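Local coordinates for protein M32 carboxypeptidase (PDB 7A03) that probably removes single amino acids from the C termini of peptides, as a metal-dependent carboxypeptidase of the M32 (carboxypeptidase Taq) family, at residues M18-D23 with H59-A64; N26-L31 with T53-A58. All blocks are in the same frame, centred on the assembly; numbering follows the deposited sequence.

Interaction 1 (M18-D23 with H59-A64); sequences MQKIAD and HELFTA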
loop_
_atom_site.group_PDB
_atom_site.type_symbol
_atom_site.label_atom_id
_atom_site.label_comp_id
_atom_site.label_asym_id
_atom_site.label_seq_id
_atom_site.Cartn_x
_atom_site.Cartn_y
_atom_site.Cartn_z
ATOM N N MET A 18 -2.909 7.068 25.247
ATOM C CA MET A 18 -2.686 6.582 23.891
ATOM C C MET A 18 -2.688 5.063 23.844
ATOM O O MET A 18 -3.149 4.463 22.869
ATOM C CB MET A 18 -1.355 7.111 23.362
ATOM C CG MET A 18 -1.288 8.627 23.253
ATOM S SD MET A 18 -2.638 9.356 22.303
ATOM C CE MET A 18 -2.175 8.828 20.656
ATOM N N GLN A 19 -2.180 4.417 24.891
ATOM C CA GLN A 19 -2.140 2.965 24.865
ATOM C C GLN A 19 -3.529 2.372 25.048
ATOM O O GLN A 19 -3.843 1.349 24.438
ATOM C CB GLN A 19 -1.089 2.460 25.850
ATOM C CG GLN A 19 0.304 2.871 25.349
ATOM C CD GLN A 19 1.444 2.275 26.136
ATOM O OE1 GLN A 19 1.314 1.976 27.323
ATOM N NE2 GLN A 19 2.589 2.113 25.473
ATOM N N LYS A 20 -4.396 3.045 25.814
ATOM C CA LYS A 20 -5.794 2.616 25.902
ATOM C C LYS A 20 -6.488 2.724 24.543
ATOM O O LYS A 20 -7.169 1.783 24.087
ATOM C CB LYS A 20 -6.504 3.479 26.950
ATOM C CG LYS A 20 -8.000 3.235 27.089
ATOM C CD LYS A 20 -8.552 4.114 28.199
ATOM C CE LYS A 20 -10.065 4.085 28.218
ATOM N NZ LYS A 20 -10.596 5.004 29.268
ATOM N N ILE A 21 -6.290 3.862 23.860
ATOM C CA ILE A 21 -6.849 4.022 22.519
ATOM C C ILE A 21 -6.343 2.921 21.597
ATOM O O ILE A 21 -7.102 2.337 20.814
ATOM C CB ILE A 21 -6.508 5.418 21.966
ATOM C CG1 ILE A 21 -7.258 6.506 22.736
ATOM C CG2 ILE A 21 -6.826 5.507 20.473
ATOM C CD1 ILE A 21 -6.614 7.866 22.583
ATOM N N ALA A 22 -5.042 2.639 21.661
ATOM C CA ALA A 22 -4.467 1.609 20.804
ATOM C C ALA A 22 -5.045 0.236 21.121
ATOM O O ALA A 22 -5.239 -0.582 20.217
ATOM C CB ALA A 22 -2.941 1.597 20.939
ATOM N N ASP A 23 -5.308 -0.047 22.401
ATOM C CA ASP A 23 -5.942 -1.314 22.758
ATOM C C ASP A 23 -7.293 -1.456 22.076
ATOM O O ASP A 23 -7.618 -2.525 21.536
ATOM C CB ASP A 23 -6.131 -1.410 24.274
ATOM C CG ASP A 23 -4.846 -1.646 25.014
ATOM O OD1 ASP A 23 -3.841 -2.032 24.370
ATOM O OD2 ASP A 23 -4.826 -1.457 26.244
ATOM N N HIS A 59 -12.938 6.800 18.904
ATOM C CA HIS A 59 -12.948 8.178 18.449
ATOM C C HIS A 59 -13.233 9.103 19.617
ATOM O O HIS A 59 -12.588 10.158 19.764
ATOM C CB HIS A 59 -13.985 8.334 17.338
ATOM C CG HIS A 59 -14.082 9.725 16.794
ATOM N ND1 HIS A 59 -13.276 10.186 15.777
ATOM C CD2 HIS A 59 -14.885 10.760 17.140
ATOM C CE1 HIS A 59 -13.581 11.445 15.514
ATOM N NE2 HIS A 59 -14.554 11.816 16.325
ATOM N N GLU A 60 -14.162 8.692 20.494
ATOM C CA GLU A 60 -14.435 9.484 21.686
ATOM C C GLU A 60 -13.160 9.669 22.490
ATOM O O GLU A 60 -12.862 10.778 22.959
ATOM C CB GLU A 60 -15.504 8.802 22.546
ATOM C CG GLU A 60 -16.897 8.803 21.937
ATOM C CD GLU A 60 -17.878 7.882 22.663
ATOM O OE1 GLU A 60 -17.461 7.095 23.551
ATOM O OE2 GLU A 60 -19.082 7.952 22.346
ATOM N N LEU A 61 -12.361 8.604 22.609
ATOM C CA LEU A 61 -11.154 8.721 23.411
ATOM C C LEU A 61 -10.152 9.648 22.737
ATOM O O LEU A 61 -9.520 10.480 23.402
ATOM C CB LEU A 61 -10.571 7.336 23.683
ATOM C CG LEU A 61 -11.459 6.470 24.583
ATOM C CD1 LEU A 61 -11.000 5.016 24.550
ATOM C CD2 LEU A 61 -11.431 7.040 26.003
ATOM N N PHE A 62 -10.038 9.569 21.413
ATOM C CA PHE A 62 -8.992 10.363 20.791
ATOM C C PHE A 62 -9.384 11.819 20.591
ATOM O O PHE A 62 -8.517 12.637 20.265
ATOM C CB PHE A 62 -8.517 9.748 19.479
ATOM C CG PHE A 62 -7.322 10.431 18.932
ATOM C CD1 PHE A 62 -6.146 10.460 19.665
ATOM C CD2 PHE A 62 -7.380 11.101 17.726
ATOM C CE1 PHE A 62 -5.028 11.110 19.171
ATOM C CE2 PHE A 62 -6.273 11.756 17.234
ATOM C CZ PHE A 62 -5.097 11.759 17.957
ATOM N N THR A 63 -10.649 12.170 20.799
ATOM C CA THR A 63 -11.088 13.558 20.725
ATOM C C THR A 63 -11.328 14.152 22.104
ATOM O O THR A 63 -11.803 15.288 22.204
ATOM C CB THR A 63 -12.354 13.685 19.867
ATOM O OG1 THR A 63 -13.393 12.853 20.414
ATOM C CG2 THR A 63 -12.075 13.302 18.423
ATOM N N ALA A 64 -10.992 13.420 23.164
ATOM C CA ALA A 64 -11.321 13.842 24.516
ATOM C C ALA A 64 -10.603 15.147 24.856
ATOM O O ALA A 64 -9.412 15.291 24.570
ATOM C CB ALA A 64 -10.901 12.772 25.522
#
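I21 and L61 make the closest approach of this contact, with I21 CG1 3.5 Å from L61 CB. The two side chains overlap flank to flank, pointing in opposite senses. Because CG1 of I21 stands anti to its carbonyl carbon (chi1 -69°), the longer branch reaches across the gap, and its end, CD1, fills the corner between the backbone and ring of F62. It lies 3.9 Å from F62 CA and meets the ring at its edge, near the ring plane, at F62 CD1. Isoleucine suits this place because its longer branch can serve two neighbours at once.

To one side, M18 comes to the same ring. Its chain bends at its two outer torsions, which brings the methyl CE to 3.9 Å from F62 CE1 on an oblique approach; a flexible thioether adapts well to such a bend. On the solvent side the exposed K20 is stretched out and crosses L61 at about a right angle. Its CE-NZ end lies over the two methyls of the leucine, K20 CE resting 3.9 Å from L61 CD1 and K20 NZ equally near L61 CD2.

Behind F62 the helix stops. The carbonyl oxygen of H59 takes two donors from T63, with T63 N at 3.0 Å and T63 OG1 at 2.9 Å, the hydroxyl lying 31° out of the carbonyl plane. Threonine thus ties off the last turn, and its CG2 lies over one face of the H59 ring, toward the rim. Helix 82-100 packs against F62 through D94, Y95 and N98, and against M18 through S91. The whole is an apolar seam between consecutive helices, 9-37 and 44-62, of an antiparallel helical hairpin in an M32 peptidase.

Interaction 2 (N26-L31 with T53-A58); sequences NAIAVL and TLSTIA
I28 and L54 meet where helices 9-37 and 44-62 run side by side as an antiparallel helical hairpin. Over these segments the axes come within 9.8 Å and their directions differ by 162°, so the chains are nearly aligned but reversed.

The apolar contacts dominate. I28 and L54 lie alongside each other, each directed toward the other's helix, I28 CG1 lying 3.5 Å from L54 CB and also touching the methyl CD1 of L54. That methyl is shared: A27 CB approaches L54 CD1 to 4.2 Å, and L31 CD2 stands 4.4 Å from L54 CD1, a looser touch. Leucine fits here because its reach puts this one methyl among three residues of the facing helix, while the small methyl of A27 leaves L54 room to come close to that helix. I28 and L31 also touch I51, one turn before S55 on helix 44-62.

Where the apolar and polar groups meet, the end of I28 abuts S55. The serine hydroxyl is already engaged with its own helix by a hydrogen bond to I51 O, which fits its lying next to a methyl group. Its OG is anti to the carbonyl carbon (chi1 -62°), beside the backbone N. With an alanine here in place of I28, L54 CB would probably lose its closest partner across the pair, and a gap would be likely to open in front of S55. As it is, I28 CD1 nestles against S55 at two atoms, with S55 OG and S55 N both 3.7 Å from that methyl carbon.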
loop_
_atom_site.group_PDB
_atom_site.type_symbol
_atom_site.label_atom_id
_atom_site.label_comp_id
_atom_site.label_asym_id
_atom_site.label_seq_id
_atom_site.Cartn_x
_atom_site.Cartn_y
_atom_site.Cartn_z
ATOM N N ASN A 26 -6.728 -1.957 18.260
ATOM C CA ASN A 26 -6.260 -3.296 17.938
ATOM C C ASN A 26 -7.346 -4.341 18.167
ATOM O O ASN A 26 -7.395 -5.338 17.438
ATOM C CB ASN A 26 -4.988 -3.601 18.722
ATOM C CG ASN A 26 -3.796 -2.868 18.147
ATOM O OD1 ASN A 26 -3.547 -2.934 16.932
ATOM N ND2 ASN A 26 -3.066 -2.158 18.994
ATOM N N ALA A 27 -8.247 -4.123 19.135
ATOM C CA ALA A 27 -9.402 -5.012 19.248
ATOM C C ALA A 27 -10.249 -4.947 17.985
ATOM O O ALA A 27 -10.718 -5.973 17.478
ATOM C CB ALA A 27 -10.246 -4.625 20.470
ATOM N N ILE A 28 -10.438 -3.733 17.457
ATOM C CA ILE A 28 -11.134 -3.564 16.185
ATOM C C ILE A 28 -10.424 -4.348 15.084
ATOM O O ILE A 28 -11.061 -5.031 14.269
ATOM C CB ILE A 28 -11.248 -2.068 15.838
ATOM C CG1 ILE A 28 -12.159 -1.348 16.839
ATOM C CG2 ILE A 28 -11.728 -1.883 14.416
ATOM C CD1 ILE A 28 -12.015 0.170 16.754
ATOM N N ALA A 29 -9.086 -4.268 15.053
ATOM C CA ALA A 29 -8.309 -5.032 14.079
ATOM C C ALA A 29 -8.531 -6.538 14.209
ATOM O O ALA A 29 -8.604 -7.237 13.193
ATOM C CB ALA A 29 -6.826 -4.671 14.164
ATOM N N VAL A 30 -8.624 -7.060 15.441
ATOM C CA VAL A 30 -8.902 -8.487 15.630
ATOM C C VAL A 30 -10.262 -8.847 15.032
ATOM O O VAL A 30 -10.412 -9.856 14.320
ATOM C CB VAL A 30 -8.839 -8.873 17.127
ATOM C CG1 VAL A 30 -9.210 -10.334 17.305
ATOM C CG2 VAL A 30 -7.450 -8.631 17.698
ATOM N N LEU A 31 -11.271 -8.015 15.316
ATOM C CA LEU A 31 -12.603 -8.266 14.774
ATOM C C LEU A 31 -12.607 -8.195 13.246
ATOM O O LEU A 31 -13.290 -8.982 12.579
ATOM C CB LEU A 31 -13.621 -7.301 15.401
ATOM C CG LEU A 31 -14.310 -7.835 16.662
ATOM C CD1 LEU A 31 -13.316 -8.094 17.799
ATOM C CD2 LEU A 31 -15.420 -6.845 17.090
ATOM N N THR A 53 -19.388 0.052 17.195
ATOM C CA THR A 53 -19.433 0.523 18.568
ATOM C C THR A 53 -18.027 0.813 19.070
ATOM O O THR A 53 -17.757 1.900 19.609
ATOM C CB THR A 53 -20.172 -0.506 19.420
ATOM O OG1 THR A 53 -21.577 -0.332 19.168
ATOM C CG2 THR A 53 -19.892 -0.309 20.912
ATOM N N LEU A 54 -17.093 -0.092 18.774
ATOM C CA LEU A 54 -15.729 0.112 19.244
ATOM C C LEU A 54 -15.096 1.312 18.556
ATOM O O LEU A 54 -14.375 2.084 19.198
ATOM C CB LEU A 54 -14.896 -1.144 19.026
ATOM C CG LEU A 54 -15.183 -2.385 19.877
ATOM C CD1 LEU A 54 -14.177 -3.449 19.512
ATOM C CD2 LEU A 54 -15.056 -2.050 21.339
ATOM N N SER A 55 -15.403 1.508 17.267
ATOM C CA SER A 55 -14.807 2.625 16.548
ATOM C C SER A 55 -15.267 3.931 17.158
ATOM O O SER A 55 -14.451 4.844 17.384
ATOM C CB SER A 55 -15.154 2.555 15.060
ATOM O OG SER A 55 -14.626 1.373 14.463
ATOM N N THR A 56 -16.559 3.999 17.518
ATOM C CA THR A 56 -17.070 5.209 18.134
ATOM C C THR A 56 -16.361 5.447 19.450
ATOM O O THR A 56 -15.903 6.565 19.719
ATOM C CB THR A 56 -18.589 5.111 18.314
ATOM O OG1 THR A 56 -19.214 4.988 17.031
ATOM C CG2 THR A 56 -19.141 6.335 19.016
ATOM N N ILE A 57 -16.177 4.384 20.245
ATOM C CA ILE A 57 -15.488 4.555 21.518
ATOM C C ILE A 57 -14.070 5.062 21.285
ATOM O O ILE A 57 -13.622 6.010 21.949
ATOM C CB ILE A 57 -15.518 3.244 22.328
ATOM C CG1 ILE A 57 -16.930 2.982 22.866
ATOM C CG2 ILE A 57 -14.470 3.268 23.458
ATOM C CD1 ILE A 57 -17.124 1.556 23.365
ATOM N N ALA A 58 -13.363 4.480 20.304
ATOM C CA ALA A 58 -11.987 4.911 20.074
ATOM C C ALA A 58 -11.965 6.378 19.715
ATOM O O ALA A 58 -11.111 7.138 20.197
ATOM C CB ALA A 58 -11.342 4.100 18.959
#

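Starting from the N terminus, helix 9-37 passes first through 18-23 and then, about two turns further on, through 26-31, before the chain turns and comes back as helix 44-62. The returning helix meets 26-31 first, with residues 53-58, so interaction 2 closes the inner loop of 21 intervening residues. Directly afterwards 59-64 closes interaction 1, the outer loop, within which interaction 2 is nested. Their centres lie 10 Å apart along one helix pair, successive steps of a single hairpin. Interaction 2 is a surface contact, whereas interaction 1 is more buried, at the end of helix 44-62, where helix 82-100 joins the pair.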